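Protein mini spindles (Drosophila melanogaster, PDB 5VJC) probably binds tubulin through TOG domains, with a specificity that promotes microtubule dynamics and mitotic spindle formation. Local coordinates at residues 174-179 and 193-198; 210-215 and 232-237. All coordinates share one frame; numbering follows the deposited sequence.

Both contacts join the two helices of an antiparallel hairpin, and they follow one another along the chain: contact 1 pairs helix 169-178 with helix 185-202, and only after it closes does contact 2 open, pairing helix 209-217 with helix 224-241. Their centres lie about 10 Å apart, on the same side of the chain's centre, and the two hairpins touch directly. Met-177 CE rests 3.7 Å from Ala-211 CB, while on the other helix of each pair Thr-196 CG2 lies 4.0 Å from Gln-236 CB. These contacts join like-placed helices, and Leu-195 on Ile-215 adds a diagonal one, a side-by-side stacking that extends the HEAT-repeat TOG domain as one continuous, all-helical body.

Contact 1: residues 174-179 and 193-198; sequences GYVMEG and DELTFL
Val-176 and Leu-195 form the middle of this helix hairpin of the HEAT-repeat TOG domain, where their CA atoms come within 6.9 Å. The short helical segments run nearly antiparallel, at 156°, with their axes 9.9 Å apart. Val-176 points CG1 at the second helix because that methyl stands anti to the backbone N (chi1 176°); it reaches Leu-195 CD2 at 3.6 Å, and the two side chains lie alongside, running opposite ways. Met-177 comes from the flank and lies across Leu-195, roughly perpendicular to it, and its bent chain sets SD 3.7 Å from Leu-195 CD1. Leu-195 thus fills the notch between valine and thioether, and an alanine here would probably open a gap beneath Val-176 CG1 and leave the sulfur of Met-177 without its apolar seat. Packing slackens at the other methyl of Val-176, CG2, which is 4.3 Å from Leu-198 CD1. Of the two glutamates, Glu-178 marks the solvent side, exposed and paired with Lys-181, whereas Glu-194 is buried, gives the interface just CB and turns its carboxylate off to a salt bridge with Arg-161. Leu-142 of helix 131-142 also touches Val-176, and Leu-195 reaches on to Ile-215 and Cys-233 of the following hairpin. At the looser edge, Glu-194 CB approaches Val-176 CG1 to 4.1 Å.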
loop_
_atom_site.group_PDB
_atom_site.type_symbol
_atom_site.label_atom_id
_atom_site.label_comp_id
_atom_site.label_asym_id
_atom_site.label_seq_id
_atom_site.Cartn_x
_atom_site.Cartn_y
_atom_site.Cartn_z
ATOM N N GLY A 174 0.508 10.563 1.836
ATOM C CA GLY A 174 0.160 10.505 3.245
ATOM C C GLY A 174 0.391 9.139 3.885
ATOM O O GLY A 174 0.971 9.059 4.963
ATOM N N TYR A 175 -0.063 8.066 3.242
ATOM C CA TYR A 175 0.171 6.710 3.781
ATOM C C TYR A 175 1.651 6.327 3.835
ATOM O O TYR A 175 2.105 5.676 4.779
ATOM C CB TYR A 175 -0.588 5.678 2.958
ATOM C CG TYR A 175 -2.083 5.708 3.204
ATOM C CD1 TYR A 175 -2.596 5.537 4.489
ATOM C CD2 TYR A 175 -2.975 5.890 2.165
ATOM C CE1 TYR A 175 -3.972 5.560 4.732
ATOM C CE2 TYR A 175 -4.348 5.910 2.391
ATOM C CZ TYR A 175 -4.837 5.744 3.683
ATOM O OH TYR A 175 -6.191 5.752 3.924
ATOM N N VAL A 176 2.412 6.732 2.825
ATOM C CA VAL A 176 3.843 6.495 2.845
ATOM C C VAL A 176 4.508 7.243 3.987
ATOM O O VAL A 176 5.372 6.670 4.680
ATOM C CB VAL A 176 4.517 6.902 1.520
ATOM C CG1 VAL A 176 6.054 6.714 1.649
ATOM C CG2 VAL A 176 3.967 6.036 0.402
ATOM N N MET A 177 4.105 8.505 4.179
ATOM C CA MET A 177 4.580 9.322 5.304
ATOM C C MET A 177 4.428 8.602 6.674
ATOM O O MET A 177 5.275 8.751 7.560
ATOM C CB MET A 177 3.832 10.667 5.354
ATOM C CG MET A 177 4.322 11.726 4.345
ATOM S SD MET A 177 6.079 12.185 4.554
ATOM C CE MET A 177 6.037 12.975 6.160
ATOM N N GLU A 178 3.359 7.828 6.838
ATOM C CA GLU A 178 3.112 7.129 8.115
ATOM C C GLU A 178 4.192 6.118 8.387
ATOM O O GLU A 178 4.494 5.819 9.543
ATOM C CB GLU A 178 1.754 6.426 8.118
ATOM C CG GLU A 178 0.579 7.365 8.193
ATOM C CD GLU A 178 0.673 8.307 9.389
ATOM O OE1 GLU A 178 0.861 7.817 10.528
ATOM O OE2 GLU A 178 0.584 9.542 9.185
ATOM N N GLY A 179 4.802 5.622 7.309
ATOM C CA GLY A 179 5.861 4.639 7.393
ATOM C C GLY A 179 7.109 5.159 8.077
ATOM O O GLY A 179 7.921 4.370 8.536
ATOM N N ASP A 193 12.760 6.373 0.471
ATOM C CA ASP A 193 13.020 6.228 -0.968
ATOM C C ASP A 193 11.734 6.401 -1.807
ATOM O O ASP A 193 11.761 6.972 -2.899
ATOM C CB ASP A 193 13.655 4.854 -1.281
ATOM C CG ASP A 193 15.102 4.731 -0.782
ATOM O OD1 ASP A 193 15.693 5.744 -0.360
ATOM O OD2 ASP A 193 15.647 3.605 -0.816
ATOM N N GLU A 194 10.609 5.906 -1.308
ATOM C CA GLU A 194 9.357 6.071 -2.032
ATOM C C GLU A 194 8.925 7.536 -2.030
ATOM O O GLU A 194 8.453 8.054 -3.047
ATOM C CB GLU A 194 8.265 5.167 -1.438
ATOM C CG GLU A 194 7.082 4.950 -2.399
ATOM C CD GLU A 194 7.481 4.228 -3.690
ATOM O OE1 GLU A 194 8.594 3.648 -3.766
ATOM O OE2 GLU A 194 6.663 4.202 -4.626
ATOM N N LEU A 195 9.107 8.223 -0.904
ATOM C CA LEU A 195 8.794 9.643 -0.861
ATOM C C LEU A 195 9.610 10.396 -1.918
ATOM O O LEU A 195 9.092 11.283 -2.599
ATOM C CB LEU A 195 9.044 10.221 0.534
ATOM C CG LEU A 195 8.093 9.686 1.631
ATOM C CD1 LEU A 195 8.604 9.979 3.047
ATOM C CD2 LEU A 195 6.649 10.219 1.446
ATOM N N THR A 196 10.871 10.011 -2.067
ATOM C CA THR A 196 11.755 10.630 -3.055
ATOM C C THR A 196 11.205 10.397 -4.465
ATOM O O THR A 196 11.152 11.324 -5.282
ATOM C CB THR A 196 13.194 10.077 -2.954
ATOM O OG1 THR A 196 13.677 10.224 -1.614
ATOM C CG2 THR A 196 14.149 10.801 -3.932
ATOM N N PHE A 197 10.784 9.162 -4.744
ATOM C CA PHE A 197 10.201 8.858 -6.047
ATOM C C PHE A 197 8.954 9.712 -6.299
ATOM O O PHE A 197 8.786 10.304 -7.372
ATOM C CB PHE A 197 9.864 7.365 -6.164
ATOM C CG PHE A 197 8.950 7.044 -7.323
ATOM C CD1 PHE A 197 9.468 6.857 -8.600
ATOM C CD2 PHE A 197 7.581 6.952 -7.138
ATOM C CE1 PHE A 197 8.621 6.575 -9.664
ATOM C CE2 PHE A 197 6.736 6.668 -8.199
ATOM C CZ PHE A 197 7.264 6.472 -9.459
ATOM N N LEU A 198 8.086 9.797 -5.301
ATOM C CA LEU A 198 6.844 10.548 -5.441
ATOM C C LEU A 198 7.080 12.048 -5.626
ATOM O O LEU A 198 6.381 12.711 -6.405
ATOM C CB LEU A 198 5.952 10.317 -4.214
ATOM C CG LEU A 198 5.342 8.922 -4.138
ATOM C CD1 LEU A 198 4.621 8.764 -2.801
ATOM C CD2 LEU A 198 4.400 8.692 -5.328
#

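Contact 2: residues 210-215 and 232-237; sequences SAVREI and NCIVQV
Ile-234 meets Ile-215 and Val-212 chiefly through its CD1 methyl, which enters the space between those two residues one helical turn apart. Its shortest approach is 3.6 Å, to Ile-215 CG2, and the two isoleucines overlap side by side with their chains pointing contrary ways. The same CD1 lies 4.1 Å from Val-212 CG1 and 3.8 Å from the backbone atom Val-212 O, so it packs against main chain as well as side chain. A bend at chi2 (-57°) brings this methyl nearer the first helix than the direction of the CB bond alone would suggest. Beside it, Cys-233 holds SG anti to its backbone N (chi1 -170°), and SG lies 3.9 Å from both CD1 and CG2 of Ile-215, between its two arms. Farther along, Val-212 CG2 and Val-237 CG1 meet more loosely, at 4.2 Å.

The pairings sit between two antiparallel helical segments of a helical hairpin, inclined at 147° with axes 10.3 Å apart. The next shell encloses them: Leu-192 and Ile-199 of helix 185-202 touch Ile-215 and Val-237, Met-248 lies against both valines, and Leu-260 backs Ile-234. All five touching residues are buried and their side chains meet across the interface as carbon and sulfur alone, which implies that shape fit and hydrophobic burial, rather than charge or polar pairing, hold the two helices together here.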
loop_
_atom_site.group_PDB
_atom_site.type_symbol
_atom_site.label_atom_id
_atom_site.label_comp_id
_atom_site.label_asym_id
_atom_site.label_seq_id
_atom_site.Cartn_x
_atom_site.Cartn_y
_atom_site.Cartn_z
ATOM N N SER A 210 5.356 20.698 6.111
ATOM C CA SER A 210 5.340 19.850 7.296
ATOM C C SER A 210 5.919 18.465 7.026
ATOM O O SER A 210 6.567 17.873 7.892
ATOM C CB SER A 210 3.926 19.722 7.817
ATOM O OG SER A 210 3.101 19.107 6.849
ATOM N N ALA A 211 5.688 17.945 5.826
ATOM C CA ALA A 211 6.255 16.653 5.465
ATOM C C ALA A 211 7.766 16.778 5.331
ATOM O O ALA A 211 8.509 15.904 5.767
ATOM C CB ALA A 211 5.633 16.126 4.179
ATOM N N VAL A 212 8.220 17.880 4.736
ATOM C CA VAL A 212 9.645 18.140 4.607
ATOM C C VAL A 212 10.346 18.117 5.968
ATOM O O VAL A 212 11.421 17.543 6.119
ATOM C CB VAL A 212 9.917 19.500 3.944
ATOM C CG1 VAL A 212 11.408 19.759 3.904
ATOM C CG2 VAL A 212 9.311 19.543 2.545
ATOM N N ARG A 213 9.725 18.778 6.936
ATOM C CA ARG A 213 10.177 18.810 8.324
ATOM C C ARG A 213 10.366 17.389 8.842
ATOM O O ARG A 213 11.449 16.989 9.290
ATOM C CB ARG A 213 9.141 19.548 9.171
ATOM C CG ARG A 213 9.629 20.138 10.477
ATOM C CD ARG A 213 8.692 21.278 10.898
ATOM N NE ARG A 213 8.104 21.982 9.752
ATOM C CZ ARG A 213 6.800 22.227 9.592
ATOM N NH1 ARG A 213 5.918 21.807 10.496
ATOM N NH2 ARG A 213 6.377 22.890 8.521
ATOM N N GLU A 214 9.277 16.639 8.738
ATOM C CA GLU A 214 9.198 15.239 9.132
ATOM C C GLU A 214 10.294 14.395 8.481
ATOM O O GLU A 214 10.974 13.627 9.160
ATOM C CB GLU A 214 7.807 14.707 8.771
ATOM C CG GLU A 214 7.429 13.389 9.407
ATOM C CD GLU A 214 7.464 13.445 10.918
ATOM O OE1 GLU A 214 7.193 14.538 11.473
ATOM O OE2 GLU A 214 7.775 12.403 11.545
ATOM N N ILE A 215 10.482 14.554 7.171
ATOM C CA ILE A 215 11.517 13.810 6.449
ATOM C C ILE A 215 12.907 14.137 6.991
ATOM O O ILE A 215 13.751 13.242 7.161
ATOM C CB ILE A 215 11.484 14.110 4.925
ATOM C CG1 ILE A 215 10.238 13.483 4.274
ATOM C CG2 ILE A 215 12.745 13.581 4.254
ATOM C CD1 ILE A 215 9.813 14.166 2.948
ATOM N N ASN A 232 18.984 11.826 0.723
ATOM C CA ASN A 232 18.623 11.803 -0.694
ATOM C C ASN A 232 17.284 12.447 -0.926
ATOM O O ASN A 232 17.068 13.108 -1.945
ATOM C CB ASN A 232 18.612 10.378 -1.234
ATOM C CG ASN A 232 19.999 9.843 -1.450
ATOM O OD1 ASN A 232 20.944 10.611 -1.640
ATOM N ND2 ASN A 232 20.139 8.526 -1.425
ATOM N N CYS A 233 16.388 12.291 0.040
ATOM C CA CYS A 233 15.053 12.822 -0.121
ATOM C C CYS A 233 15.045 14.345 0.032
ATOM O O CYS A 233 14.377 15.043 -0.731
ATOM C CB CYS A 233 14.083 12.174 0.870
ATOM S SG CYS A 233 12.379 12.611 0.505
ATOM N N ILE A 234 15.793 14.862 1.001
ATOM C CA ILE A 234 15.846 16.308 1.208
ATOM C C ILE A 234 16.600 16.971 0.054
ATOM O O ILE A 234 16.238 18.065 -0.373
ATOM C CB ILE A 234 16.495 16.664 2.564
ATOM C CG1 ILE A 234 15.586 16.201 3.699
ATOM C CG2 ILE A 234 16.717 18.170 2.698
ATOM C CD1 ILE A 234 14.182 16.781 3.631
ATOM N N VAL A 235 17.614 16.287 -0.468
ATOM C CA VAL A 235 18.340 16.767 -1.640
ATOM C C VAL A 235 17.390 16.975 -2.829
ATOM O O VAL A 235 17.426 18.004 -3.504
ATOM C CB VAL A 235 19.468 15.789 -2.050
ATOM C CG1 VAL A 235 19.912 16.043 -3.484
ATOM C CG2 VAL A 235 20.648 15.901 -1.093
ATOM N N GLN A 236 16.524 15.996 -3.063
ATOM C CA GLN A 236 15.551 16.095 -4.136
ATOM C C GLN A 236 14.623 17.261 -3.872
ATOM O O GLN A 236 14.254 18.010 -4.798
ATOM C CB GLN A 236 14.774 14.784 -4.274
ATOM C CG GLN A 236 13.617 14.851 -5.226
ATOM C CD GLN A 236 14.050 15.141 -6.656
ATOM O OE1 GLN A 236 14.776 14.360 -7.269
ATOM N NE2 GLN A 236 13.615 16.278 -7.183
ATOM N N VAL A 237 14.255 17.444 -2.607
ATOM C CA VAL A 237 13.445 18.600 -2.253
ATOM C C VAL A 237 14.241 19.877 -2.573
ATOM O O VAL A 237 13.669 20.864 -3.047
ATOM C CB VAL A 237 13.020 18.580 -0.770
ATOM C CG1 VAL A 237 12.332 19.862 -0.399
ATOM C CG2 VAL A 237 12.085 17.398 -0.496
#